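Local coordinates for extracellular solute-binding protein (Conexibacter woesei, PDB 4P98) that probably binds a small solute outside the cell membrane and delivers it to an ABC transporter, as a lipoprotein of the BMP (PnrA-like) family, at residues G129-F134 with L271-R276; L157-G162 with V206-G211. All blocks are in the same frame, centred on the assembly; numbering follows the deposited sequence.

Interaction 1: G129-F134 with L271-R276; sequences GYLDGF and LALGNR
Leu131 and Leu273 make the close part of this contact. One methyl of Leu273, CD2, lies against the side chain of Leu131. Leu273 CD2 is 3.7 Å from Leu131 CD2 and 3.8 Å from Leu131 CB. Leu131 swings its CG away from its own backbone N (chi1 -180°), which carries CD2 out towards the loop. The other methyl of Leu273 packs more loosely: CD1 stands 4.4 Å from CD2 of the Tyr130 ring and approaches it obliquely. All three residues are buried.

The far side of the loop is open. Leu273 to Arg276 form a type I turn, and Asn275 and Arg276 are exposed. Asn275 OD1 turns back to take the N-H of Ala272 at 2.9 Å, with the donor tilted 20° from the carbonyl plane. The same oxygen also accepts from Gly277 N, so the turn is braced by its own side chain.

Helix 125-137 follows strand 118-123, which pairs with edge strand 268-271; the loop leaves that edge strand. Gln127, earlier on the helix, bonds to Leu273 N. Helix 294-307 packs alongside, with Val298 on Leu131, Leu301 on Tyr130 and Leu305 on Leu273.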
loop_
_atom_site.group_PDB
_atom_site.type_symbol
_atom_site.label_atom_id
_atom_site.label_comp_id
_atom_site.label_asym_id
_atom_site.label_seq_id
_atom_site.Cartn_x
_atom_site.Cartn_y
_atom_site.Cartn_z
ATOM N N GLY A 129 0.377 -2.457 8.447
ATOM C CA GLY A 129 0.263 -2.027 9.832
ATOM C C GLY A 129 1.479 -2.428 10.645
ATOM O O GLY A 129 2.059 -1.607 11.359
ATOM N N TYR A 130 1.880 -3.693 10.505
ATOM C CA TYR A 130 3.023 -4.208 11.251
ATOM C C TYR A 130 4.292 -3.392 10.994
ATOM O O TYR A 130 4.995 -3.052 11.934
ATOM C CB TYR A 130 3.255 -5.692 10.960
ATOM C CG TYR A 130 4.198 -6.346 11.943
ATOM C CD1 TYR A 130 3.713 -6.942 13.101
ATOM C CD2 TYR A 130 5.570 -6.347 11.724
ATOM C CE1 TYR A 130 4.567 -7.548 14.004
ATOM C CE2 TYR A 130 6.440 -6.959 12.627
ATOM C CZ TYR A 130 5.931 -7.555 13.761
ATOM O OH TYR A 130 6.777 -8.140 14.678
ATOM N N LEU A 131 4.574 -3.060 9.738
ATOM C CA LEU A 131 5.756 -2.278 9.418
ATOM C C LEU A 131 5.685 -0.860 10.009
ATOM O O LEU A 131 6.684 -0.334 10.508
ATOM C CB LEU A 131 5.982 -2.230 7.910
ATOM C CG LEU A 131 7.196 -1.447 7.435
ATOM C CD1 LEU A 131 8.482 -1.979 8.077
ATOM C CD2 LEU A 131 7.283 -1.472 5.930
ATOM N N ASP A 132 4.516 -0.238 9.958
ATOM C CA ASP A 132 4.344 1.084 10.580
ATOM C C ASP A 132 4.639 1.048 12.071
ATOM O O ASP A 132 5.378 1.898 12.592
ATOM C CB ASP A 132 2.913 1.590 10.400
ATOM C CG ASP A 132 2.580 1.888 8.984
ATOM O OD1 ASP A 132 3.482 2.267 8.210
ATOM O OD2 ASP A 132 1.385 1.755 8.648
ATOM N N GLY A 133 4.056 0.067 12.753
ATOM C CA GLY A 133 4.228 -0.107 14.184
ATOM C C GLY A 133 5.664 -0.441 14.556
ATOM O O GLY A 133 6.189 0.054 15.556
ATOM N N PHE A 134 6.303 -1.273 13.740
ATOM C CA PHE A 134 7.702 -1.613 13.949
ATOM C C PHE A 134 8.617 -0.397 13.795
ATOM O O PHE A 134 9.543 -0.222 14.584
ATOM C CB PHE A 134 8.133 -2.724 12.997
ATOM C CG PHE A 134 9.536 -3.203 13.234
ATOM C CD1 PHE A 134 10.596 -2.632 12.560
ATOM C CD2 PHE A 134 9.788 -4.217 14.146
ATOM C CE1 PHE A 134 11.900 -3.070 12.786
ATOM C CE2 PHE A 134 11.084 -4.659 14.379
ATOM C CZ PHE A 134 12.134 -4.085 13.695
ATOM N N LEU A 271 2.555 -9.937 -2.387
ATOM C CA LEU A 271 3.454 -8.829 -2.086
ATOM C C LEU A 271 3.504 -8.702 -0.578
ATOM O O LEU A 271 2.484 -8.456 0.055
ATOM C CB LEU A 271 2.986 -7.529 -2.747
ATOM C CG LEU A 271 3.458 -7.293 -4.184
ATOM C CD1 LEU A 271 2.859 -8.310 -5.145
ATOM C CD2 LEU A 271 3.103 -5.874 -4.605
ATOM N N ALA A 272 4.682 -8.903 0.004
ATOM C CA ALA A 272 4.811 -8.988 1.461
ATOM C C ALA A 272 6.128 -8.405 1.965
ATOM O O ALA A 272 7.010 -8.069 1.182
ATOM C CB ALA A 272 4.679 -10.446 1.906
ATOM N N LEU A 273 6.256 -8.284 3.290
ATOM C CA LEU A 273 7.480 -7.738 3.880
ATOM C C LEU A 273 8.664 -8.630 3.573
ATOM O O LEU A 273 9.730 -8.146 3.192
ATOM C CB LEU A 273 7.332 -7.591 5.389
ATOM C CG LEU A 273 6.361 -6.508 5.856
ATOM C CD1 LEU A 273 5.987 -6.728 7.311
ATOM C CD2 LEU A 273 6.975 -5.137 5.648
ATOM N N GLY A 274 8.447 -9.937 3.696
ATOM C CA GLY A 274 9.483 -10.933 3.453
ATOM C C GLY A 274 10.123 -10.903 2.081
ATOM O O GLY A 274 11.304 -11.162 1.956
ATOM N N ASN A 275 9.348 -10.592 1.046
ATOM C CA ASN A 275 9.862 -10.534 -0.334
ATOM C C ASN A 275 10.025 -9.117 -0.917
ATOM O O ASN A 275 10.227 -8.965 -2.123
ATOM C CB ASN A 275 8.982 -11.393 -1.264
ATOM C CG ASN A 275 7.511 -10.979 -1.239
ATOM O OD1 ASN A 275 7.192 -9.820 -1.074
ATOM N ND2 ASN A 275 6.619 -11.947 -1.387
ATOM N N ARG A 276 9.941 -8.092 -0.065
ATOM C CA ARG A 276 10.084 -6.675 -0.485
ATOM C C ARG A 276 8.978 -6.204 -1.460
ATOM O O ARG A 276 9.150 -5.234 -2.208
ATOM C CB ARG A 276 11.509 -6.392 -0.996
ATOM C CG ARG A 276 12.574 -6.720 0.064
ATOM C CD ARG A 276 13.982 -6.244 -0.301
ATOM N NE ARG A 276 13.963 -4.925 -0.932
ATOM C CZ ARG A 276 13.992 -3.751 -0.296
ATOM N NH1 ARG A 276 14.064 -3.678 1.035
ATOM N NH2 ARG A 276 13.945 -2.628 -1.008
#

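Interaction 2: L157-G162 with V206-G211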
loop_
_atom_site.group_PDB
_atom_site.type_symbol
_atom_site.label_atom_id
_atom_site.label_comp_id
_atom_site.label_asym_id
_atom_site.label_seq_id
_atom_site.Cartn_x
_atom_site.Cartn_y
_atom_site.Cartn_z
ATOM N N LEU A 157 -9.442 -2.615 10.984
ATOM C CA LEU A 157 -9.156 -3.202 12.307
ATOM C C LEU A 157 -7.930 -4.140 12.256
ATOM O O LEU A 157 -7.107 -4.169 13.183
ATOM C CB LEU A 157 -10.380 -3.948 12.830
ATOM C CG LEU A 157 -11.627 -3.116 13.152
ATOM C CD1 LEU A 157 -12.791 -4.012 13.544
ATOM C CD2 LEU A 157 -11.326 -2.119 14.256
ATOM N N ALA A 158 -7.793 -4.864 11.154
ATOM C CA ALA A 158 -6.617 -5.720 10.942
ATOM C C ALA A 158 -5.322 -4.889 10.813
ATOM O O ALA A 158 -4.279 -5.238 11.408
ATOM C CB ALA A 158 -6.815 -6.607 9.725
ATOM N N THR A 159 -5.398 -3.787 10.069
ATOM C CA THR A 159 -4.262 -2.891 9.920
ATOM C C THR A 159 -3.808 -2.390 11.291
ATOM O O THR A 159 -2.608 -2.385 11.597
ATOM C CB THR A 159 -4.593 -1.687 9.010
ATOM O OG1 THR A 159 -5.026 -2.150 7.709
ATOM C CG2 THR A 159 -3.374 -0.802 8.830
ATOM N N HIS A 160 -4.772 -1.965 12.104
ATOM C CA HIS A 160 -4.492 -1.451 13.446
ATOM C C HIS A 160 -3.982 -2.502 14.420
ATOM O O HIS A 160 -3.137 -2.196 15.276
ATOM C CB HIS A 160 -5.717 -0.753 14.013
ATOM C CG HIS A 160 -5.904 0.620 13.462
ATOM N ND1 HIS A 160 -5.821 1.752 14.241
ATOM C CD2 HIS A 160 -6.118 1.050 12.199
ATOM C CE1 HIS A 160 -6.001 2.819 13.485
ATOM N NE2 HIS A 160 -6.178 2.422 12.241
ATOM N N LYS A 161 -4.499 -3.721 14.312
ATOM C CA LYS A 161 -3.968 -4.842 15.094
ATOM C C LYS A 161 -2.494 -5.069 14.727
ATOM O O LYS A 161 -1.664 -5.337 15.601
ATOM C CB LYS A 161 -4.821 -6.101 14.878
ATOM C CG LYS A 161 -4.628 -7.182 15.923
ATOM C CD LYS A 161 -5.699 -8.258 15.825
ATOM C CE LYS A 161 -5.529 -9.312 16.907
ATOM N NZ LYS A 161 -6.471 -10.446 16.698
ATOM N N GLY A 162 -2.174 -4.930 13.441
ATOM C CA GLY A 162 -0.797 -4.980 12.952
ATOM C C GLY A 162 0.114 -3.924 13.550
ATOM O O GLY A 162 1.225 -4.233 14.000
ATOM N N VAL A 206 0.458 8.073 13.742
ATOM C CA VAL A 206 0.433 7.126 12.634
ATOM C C VAL A 206 -0.918 7.180 11.925
ATOM O O VAL A 206 -1.940 7.026 12.559
ATOM C CB VAL A 206 0.662 5.687 13.136
ATOM C CG1 VAL A 206 0.803 4.732 11.961
ATOM C CG2 VAL A 206 1.893 5.630 14.025
ATOM N N ALA A 207 -0.887 7.388 10.615
ATOM C CA ALA A 207 -2.082 7.409 9.768
ATOM C C ALA A 207 -2.285 6.071 9.070
ATOM O O ALA A 207 -1.360 5.556 8.428
ATOM C CB ALA A 207 -1.947 8.492 8.713
ATOM N N THR A 208 -3.498 5.533 9.149
ATOM C CA THR A 208 -3.857 4.370 8.326
ATOM C C THR A 208 -4.837 4.698 7.211
ATOM O O THR A 208 -5.059 3.876 6.318
ATOM C CB THR A 208 -4.435 3.235 9.165
ATOM O OG1 THR A 208 -5.630 3.668 9.810
ATOM C CG2 THR A 208 -3.419 2.792 10.193
ATOM N N ASP A 209 -5.444 5.877 7.262
ATOM C CA ASP A 209 -6.244 6.341 6.152
ATOM C C ASP A 209 -5.399 7.371 5.372
ATOM O O ASP A 209 -4.201 7.170 5.211
ATOM C CB ASP A 209 -7.591 6.891 6.646
ATOM C CG ASP A 209 -8.612 7.015 5.520
ATOM O OD1 ASP A 209 -9.018 5.984 4.961
ATOM O OD2 ASP A 209 -8.987 8.146 5.168
ATOM N N ASP A 210 -5.980 8.472 4.904
ATOM C CA ASP A 210 -5.247 9.389 4.047
ATOM C C ASP A 210 -4.037 10.000 4.762
ATOM O O ASP A 210 -2.921 9.982 4.239
ATOM C CB ASP A 210 -6.166 10.491 3.518
ATOM C CG ASP A 210 -5.436 11.458 2.611
ATOM O OD1 ASP A 210 -4.829 12.401 3.131
ATOM O OD2 ASP A 210 -5.433 11.265 1.379
ATOM N N GLY A 211 -4.272 10.531 5.952
ATOM C CA GLY A 211 -3.216 11.123 6.756
ATOM C C GLY A 211 -3.018 12.638 6.650
ATOM O O GLY A 211 -2.371 13.205 7.507
#
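His160 carries CG anti to its own carbonyl carbon (chi1 -78°), which swings the imidazole off helix 154-170 to meet Thr208 just past the end of strand 205-207. Thr208 holds OG1 between its backbone N and carbonyl carbon (chi1 61°), and the hydroxyl meets the ring at its edge, near the ring plane. His160 NE2 and Thr208 OG1 are hydrogen-bonded at 2.8 Å. The bond is somewhat bent, at 146°, and either atom could be the donor. Thr208 CG2 also lies near the ring, 3.5 Å from His160 NE2.

A second, apolar touch lies beside the bond. Thr159 CG2 is 3.8 Å from Thr208 CG2, and the two threonine side chains run past each other in opposite directions. Thr159 turns its hydroxyl back to Phe155 O, one helical turn earlier, which leaves the methyl to face Thr208.

The parallel sheet, with strand order 2-1-3-4-5 and flanking helices, is consistent with the Rossmann-like alpha/beta domain of a type I periplasmic binding protein. Strand 205-207 lies next to strand 144-149 in this sheet, and helix 154-170 follows strand 144-149 and packs on the sheet. The imidazole is held at both nitrogens, because ND1 bonds to Glu178 OE1. Its ring also meets that of Tyr180. A leucine in place of His160 would probably leave Thr208 OG1 and Glu178 without this shared partner and lose the link from the helix to strand 175-180 and to the end of strand 205-207. Thr208 OG1 has a further, weak bond to Val148 O. Ile163, one turn after Thr159, also touches Thr208.

How the interactions relate
The centres of the two interactions lie about 13 Å apart, and helix 125-137 touches both segments of interaction 2. Gly129 CA is 4.0 Å from Thr159 CG2, and Tyr130 CD1 is 3.8 Å from Gly162 O. Further along the helix, Asp132 CB meets Val206 CG1 at 4.1 Å. Tyr130 touches both Leu273 and helix 154-170. Along the chain, both segments of interaction 2 fall between 129-134 and 271-276. Interaction 1 joins helix 125-137 to the loop leaving the six-stranded sheet, while interaction 2 belongs to the five-stranded sheet. The two sheets match the two lobes expected of a solute-binding protein. The solute presumably binds between these lobes, as in related proteins.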